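Local coordinates for alpha-n-acetylglucosaminidase family protein (Clostridium perfringens, PDB 4A42) that probably binds carbohydrate as a family 32 module of a family 89 alpha-N-acetylglucosaminidase, helping to bring the enzyme to its glycan substrates, at residues Lys89-Ile94 / Arg131-Ser136; Leu54-Gln59 / Asn138-Glu143. All coordinates share one frame; numbering follows the deposited sequence. Where two conformers were deposited one is given.

Interaction 1: Lys89-Ile94 / Arg131-Ser136; sequences KYSIEI and RFNFNS
E93 and R131, a hydrogen-bonded pair of two antiparallel strands, are joined by a side-on salt bridge: NE of R131 lies 2.8 Å from OE1 of E93, and NH2 of R131 is 3.0 Å from OE2 of E93. The carboxylate and guanidinium planes are 38° apart and the grip is twisted. A bend at chi3 (69°) sets the NE and NH2 edge of R131 beside the carboxylate. ND2 of N133 donates to OE1 of E93 at 2.8 Å, from the carboxylate face opposite to NE of R131. Its other hydrogen goes almost straight to OG of S91 (2.9 Å), and these two bonds, with one from S64 to OD1, hold the amide's rotation. At the far end the N-H of K89 meets OG of S136 at 2.9 Å; the K89 chain crosses the N135 amide, CB 3.5 Å from ND2 of N135, and NZ forms a salt bridge with E111. On the other face CD1 of I92 approaches CE2 of F132 obliquely (3.9 Å), and CB of Y90 rests against the F134 ring. In the beta-sandwich, strand 90-95 lies between 102-107 and 126-134, with I92 and F132 packed on I78 of the opposing sheet and R131 in cation-pi contact with W101.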
loop_
_atom_site.group_PDB
_atom_site.type_symbol
_atom_site.label_atom_id
_atom_site.label_comp_id
_atom_site.label_asym_id
_atom_site.label_seq_id
_atom_site.Cartn_x
_atom_site.Cartn_y
_atom_site.Cartn_z
ATOM N N LYS A 89 0.471 -9.672 6.870
ATOM C CA LYS A 89 1.803 -9.324 7.337
ATOM C C LYS A 89 2.377 -8.380 6.303
ATOM O O LYS A 89 2.428 -8.711 5.122
ATOM C CB LYS A 89 2.670 -10.574 7.502
ATOM C CG LYS A 89 2.185 -11.498 8.618
ATOM C CD LYS A 89 2.920 -12.831 8.620
ATOM C CE LYS A 89 2.347 -13.753 9.674
ATOM N NZ LYS A 89 2.667 -13.257 11.026
ATOM N N TYR A 90 2.806 -7.196 6.741
ATOM C CA TYR A 90 3.137 -6.131 5.799
ATOM C C TYR A 90 4.048 -5.089 6.423
ATOM O O TYR A 90 4.162 -4.995 7.661
ATOM C CB TYR A 90 1.855 -5.442 5.291
ATOM C CG TYR A 90 1.150 -4.597 6.341
ATOM C CD1 TYR A 90 0.303 -5.179 7.279
ATOM C CD2 TYR A 90 1.362 -3.218 6.419
ATOM C CE1 TYR A 90 -0.331 -4.410 8.255
ATOM C CE2 TYR A 90 0.720 -2.442 7.390
ATOM C CZ TYR A 90 -0.122 -3.049 8.307
ATOM O OH TYR A 90 -0.768 -2.319 9.294
ATOM N N SER A 91 4.692 -4.315 5.554
ATOM C CA SER A 91 5.392 -3.103 5.947
ATOM C C SER A 91 5.095 -1.998 4.940
ATOM O O SER A 91 4.657 -2.255 3.815
ATOM C CB SER A 91 6.903 -3.343 6.045
ATOM O OG SER A 91 7.475 -3.671 4.782
ATOM N N ILE A 92 5.304 -0.765 5.382
ATOM C CA ILE A 92 5.110 0.409 4.558
ATOM C C ILE A 92 6.386 1.233 4.621
ATOM O O ILE A 92 6.902 1.504 5.709
ATOM C CB ILE A 92 3.930 1.246 5.079
ATOM C CG1 ILE A 92 2.667 0.376 5.218
ATOM C CG2 ILE A 92 3.659 2.426 4.152
ATOM C CD1 ILE A 92 1.444 1.173 5.657
ATOM N N GLU A 93 6.896 1.601 3.450
ATOM C CA GLU A 93 8.102 2.413 3.328
ATOM C C GLU A 93 7.773 3.650 2.512
ATOM O O GLU A 93 6.928 3.604 1.632
ATOM C CB GLU A 93 9.200 1.645 2.598
ATOM C CG GLU A 93 9.804 0.468 3.341
ATOM C CD GLU A 93 10.652 -0.384 2.419
ATOM O OE1 GLU A 93 10.073 -1.126 1.607
ATOM O OE2 GLU A 93 11.893 -0.287 2.481
ATOM N N ILE A 94 8.459 4.757 2.786
ATOM C CA ILE A 94 8.309 5.952 1.965
ATOM C C ILE A 94 9.680 6.434 1.513
ATOM O O ILE A 94 10.691 6.132 2.155
ATOM C CB ILE A 94 7.561 7.082 2.708
ATOM C CG1 ILE A 94 8.279 7.455 4.009
ATOM C CG2 ILE A 94 6.109 6.661 2.973
ATOM C CD1 ILE A 94 7.715 8.701 4.679
ATOM N N ARG A 131 5.813 2.445 -0.645
ATOM C CA ARG A 131 6.009 1.048 -0.982
ATOM C C ARG A 131 5.442 0.133 0.099
ATOM O O ARG A 131 5.659 0.345 1.293
ATOM C CB ARG A 131 7.490 0.740 -1.239
ATOM C CG ARG A 131 7.736 -0.706 -1.683
ATOM C CD ARG A 131 9.137 -0.892 -2.235
ATOM N NE ARG A 131 10.152 -0.784 -1.197
ATOM C CZ ARG A 131 11.459 -0.773 -1.438
ATOM N NH1 ARG A 131 11.898 -0.869 -2.688
ATOM N NH2 ARG A 131 12.324 -0.671 -0.433
ATOM N N PHE A 132 4.685 -0.867 -0.348
ATOM C CA PHE A 132 4.030 -1.839 0.515
ATOM C C PHE A 132 4.645 -3.196 0.249
ATOM O O PHE A 132 4.713 -3.639 -0.892
ATOM C CB PHE A 132 2.521 -1.890 0.212
ATOM C CG PHE A 132 1.810 -0.600 0.499
ATOM C CD1 PHE A 132 1.865 0.453 -0.408
ATOM C CD2 PHE A 132 1.092 -0.430 1.674
ATOM C CE1 PHE A 132 1.233 1.655 -0.136
ATOM C CE2 PHE A 132 0.437 0.769 1.940
ATOM C CZ PHE A 132 0.520 1.817 1.037
ATOM N N ASN A 133 5.103 -3.858 1.300
ATOM C CA ASN A 133 5.627 -5.201 1.151
ATOM C C ASN A 133 4.730 -6.149 1.910
ATOM O O ASN A 133 4.309 -5.846 3.021
ATOM C CB ASN A 133 7.056 -5.252 1.680
ATOM C CG ASN A 133 7.889 -4.094 1.170
ATOM O OD1 ASN A 133 8.193 -4.018 -0.023
ATOM N ND2 ASN A 133 8.226 -3.162 2.063
ATOM N N PHE A 134 4.407 -7.283 1.296
ATOM C CA PHE A 134 3.502 -8.240 1.921
ATOM C C PHE A 134 4.190 -9.583 2.062
ATOM O O PHE A 134 4.704 -10.126 1.091
ATOM C CB PHE A 134 2.216 -8.387 1.105
ATOM C CG PHE A 134 1.490 -7.092 0.898
ATOM C CD1 PHE A 134 0.815 -6.492 1.945
ATOM C CD2 PHE A 134 1.496 -6.464 -0.336
ATOM C CE1 PHE A 134 0.154 -5.294 1.774
ATOM C CE2 PHE A 134 0.822 -5.250 -0.521
ATOM C CZ PHE A 134 0.146 -4.672 0.534
ATOM N N ASN A 135 4.240 -10.086 3.286
ATOM C CA ASN A 135 4.871 -11.373 3.535
ATOM C C ASN A 135 3.982 -12.481 4.076
ATOM O O ASN A 135 4.481 -13.496 4.493
ATOM C CB ASN A 135 6.129 -11.234 4.378
ATOM C CG ASN A 135 5.853 -10.683 5.732
ATOM O OD1 ASN A 135 5.621 -9.504 5.870
ATOM N ND2 ASN A 135 5.909 -11.531 6.751
ATOM N N SER A 136 2.677 -12.271 4.105
ATOM C CA SER A 136 1.772 -13.319 4.514
ATOM C C SER A 136 1.343 -14.158 3.310
ATOM O O SER A 136 1.696 -13.869 2.181
ATOM C CB SER A 136 0.560 -12.759 5.249
ATOM O OG SER A 136 0.145 -11.552 4.675
#

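Interaction 2: Leu54-Gln59 / Asn138-Glu143; sequences LWVPGQ and NVKIGE. With CA (calcium ion), chain C.
W55 and I141 form a single antiparallel bridge, the N-H of W55 reaching O of I141 at 2.9 Å and the N-H of I141 reaching O of W55 at 3.0 Å. From the W55 backbone outward, CB passes 4.1 Å from O of I141, and with CG anti to the backbone N (chi1 168°) the indole runs alongside the I141 side chain. CE3 then meets CG1 of I141 at 3.9 Å, edge-on and in the ring plane; CZ3 is a little farther from the same carbon. One face of the indole carries CD of P57, displaced toward the rim, while NE1 hydrogen-bonds to O of S38. P57 in turn crosses V139 at about a right angle, its CG 3.9 Å from CB of V139, and a water donates to both P57 O and V139 O. On the other side of the bridge, CD2 of L54 rests on CA of G142 (3.6 Å). G142 O and E143 OE1 bind the calcium ion, whose shell is completed by N45, D48, N50 and T53. The loop between strands 33-36 and 63-69 is thus tied to the start of strand 141-148, itself backbone-bonded to strand 77-82.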
loop_
_atom_site.group_PDB
_atom_site.type_symbol
_atom_site.label_atom_id
_atom_site.label_comp_id
_atom_site.label_asym_id
_atom_site.label_seq_id
_atom_site.Cartn_x
_atom_site.Cartn_y
_atom_site.Cartn_z
ATOM N N LEU A 54 -9.927 -6.936 -6.445
ATOM C CA LEU A 54 -8.702 -7.305 -5.763
ATOM C C LEU A 54 -7.452 -7.402 -6.610
ATOM O O LEU A 54 -7.534 -7.699 -7.782
ATOM C CB LEU A 54 -8.902 -8.654 -5.108
ATOM C CG LEU A 54 -10.278 -8.889 -4.507
ATOM C CD1 LEU A 54 -10.358 -10.305 -4.012
ATOM C CD2 LEU A 54 -10.535 -7.922 -3.383
ATOM N N TRP A 55 -6.306 -7.148 -5.975
ATOM C CA TRP A 55 -5.011 -7.455 -6.549
ATOM C C TRP A 55 -4.512 -8.678 -5.782
ATOM O O TRP A 55 -4.397 -8.655 -4.575
ATOM C CB TRP A 55 -4.034 -6.290 -6.432
ATOM C CG TRP A 55 -2.605 -6.670 -6.747
ATOM C CD1 TRP A 55 -2.069 -6.896 -7.984
ATOM C CD2 TRP A 55 -1.537 -6.860 -5.811
ATOM N NE1 TRP A 55 -0.742 -7.221 -7.868
ATOM C CE2 TRP A 55 -0.391 -7.199 -6.546
ATOM C CE3 TRP A 55 -1.440 -6.778 -4.418
ATOM C CZ2 TRP A 55 0.829 -7.452 -5.942
ATOM C CZ3 TRP A 55 -0.227 -7.033 -3.824
ATOM C CH2 TRP A 55 0.890 -7.362 -4.582
ATOM N N VAL A 56 -4.260 -9.758 -6.502
ATOM C CA VAL A 56 -3.851 -11.006 -5.901
ATOM C C VAL A 56 -2.521 -11.391 -6.490
ATOM O O VAL A 56 -2.456 -11.867 -7.604
ATOM C CB VAL A 56 -4.867 -12.098 -6.247
ATOM C CG1 VAL A 56 -4.482 -13.408 -5.637
ATOM C CG2 VAL A 56 -6.255 -11.695 -5.794
ATOM N N PRO A 57 -1.468 -11.236 -5.717
ATOM C CA PRO A 57 -0.139 -11.558 -6.214
ATOM C C PRO A 57 0.048 -13.045 -6.354
ATOM O O PRO A 57 -0.681 -13.839 -5.810
ATOM C CB PRO A 57 0.786 -11.003 -5.133
ATOM C CG PRO A 57 -0.044 -10.896 -3.936
ATOM C CD PRO A 57 -1.396 -10.519 -4.438
ATOM N N GLY A 58 1.043 -13.391 -7.146
ATOM C CA GLY A 58 1.464 -14.747 -7.331
ATOM C C GLY A 58 2.500 -15.092 -6.247
ATOM O O GLY A 58 2.540 -14.473 -5.212
ATOM N N GLN A 59 3.300 -16.117 -6.484
ATOM C CA GLN A 59 4.198 -16.649 -5.462
ATOM C C GLN A 59 5.606 -16.063 -5.408
ATOM O O GLN A 59 6.516 -16.711 -4.933
ATOM C CB GLN A 59 4.254 -18.169 -5.531
ATOM C CG GLN A 59 2.892 -18.857 -5.416
ATOM C CD GLN A 59 2.008 -18.269 -4.333
ATOM O OE1 GLN A 59 1.474 -17.179 -4.483
ATOM N NE2 GLN A 59 1.842 -18.997 -3.249
ATOM N N ASN A 138 -1.867 -16.099 1.064
ATOM C CA ASN A 138 -3.151 -15.686 0.485
ATOM C C ASN A 138 -3.412 -14.182 0.506
ATOM O O ASN A 138 -4.510 -13.743 0.850
ATOM C CB ASN A 138 -4.337 -16.448 1.107
ATOM C CG ASN A 138 -4.384 -16.353 2.624
ATOM O OD1 ASN A 138 -4.724 -15.310 3.190
ATOM N ND2 ASN A 138 -4.066 -17.457 3.292
ATOM N N VAL A 139 -2.332 -13.431 0.058
ATOM C CA VAL A 139 -2.595 -11.998 0.022
ATOM C C VAL A 139 -3.595 -11.598 -1.052
ATOM O O VAL A 139 -3.397 -11.904 -2.205
ATOM C CB VAL A 139 -1.268 -11.248 -0.242
ATOM C CG1 VAL A 139 -1.491 -9.779 -0.449
ATOM C CG2 VAL A 139 -0.304 -11.477 0.901
ATOM N N LYS A 140 -4.651 -10.892 -0.671
ATOM C CA LYS A 140 -5.589 -10.356 -1.645
ATOM C C LYS A 140 -5.942 -8.955 -1.189
ATOM O O LYS A 140 -6.641 -8.794 -0.220
ATOM C CB LYS A 140 -6.849 -11.225 -1.727
ATOM C CG LYS A 140 -6.539 -12.676 -1.991
ATOM C CD LYS A 140 -7.786 -13.524 -2.141
ATOM C CE LYS A 140 -7.399 -14.932 -2.537
ATOM N NZ LYS A 140 -8.553 -15.783 -2.853
ATOM N N ILE A 141 -5.476 -7.948 -1.903
ATOM C CA ILE A 141 -5.676 -6.573 -1.466
ATOM C C ILE A 141 -6.819 -5.922 -2.238
ATOM O O ILE A 141 -6.772 -5.797 -3.460
ATOM C CB ILE A 141 -4.374 -5.752 -1.655
ATOM C CG1 ILE A 141 -3.194 -6.425 -0.938
ATOM C CG2 ILE A 141 -4.568 -4.302 -1.185
ATOM C CD1 ILE A 141 -3.388 -6.612 0.544
ATOM N N GLY A 142 -7.863 -5.526 -1.528
ATOM C CA GLY A 142 -9.017 -4.924 -2.169
ATOM C C GLY A 142 -8.808 -3.472 -2.531
ATOM O O GLY A 142 -9.408 -2.993 -3.490
ATOM N N GLU A 143 -7.976 -2.767 -1.773
ATOM C CA GLU A 143 -7.777 -1.351 -1.999
ATOM C C GLU A 143 -6.650 -0.853 -1.096
ATOM O O GLU A 143 -6.503 -1.331 0.027
ATOM C CB GLU A 143 -9.068 -0.604 -1.653
ATOM C CG GLU A 143 -9.128 0.808 -2.191
ATOM C CD GLU A 143 -9.493 0.910 -3.676
ATOM O OE1 GLU A 143 -9.804 -0.084 -4.363
ATOM O OE2 GLU A 143 -9.486 2.033 -4.164
HETATM CA CA CA C . -10.254 -2.253 -5.523
HETATM O O HOH W 1 -1.961 -13.939 -3.349
#

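How the interactions relate
The centres of the two interactions lie 13 Å apart, and F134 joins them: its ring, part of interaction 1, packs on W55 and I141 of interaction 2, while its CB touches V139. Both segments of interaction 1 fall between those of interaction 2 in the sequence, the order being 54-59, 89-94, 131-136, 138-143. Strand 126-134 belongs to one antiparallel sheet, and strand 141-148, which follows it, to the other, so the chain crosses between the sheets here. Interaction 1 pairs strands within a sheet; interaction 2 fastens a calcium-binding loop at the edge of the core. Together they fit the F5/8 type C beta-sandwich, with the metal probably serving a structural role.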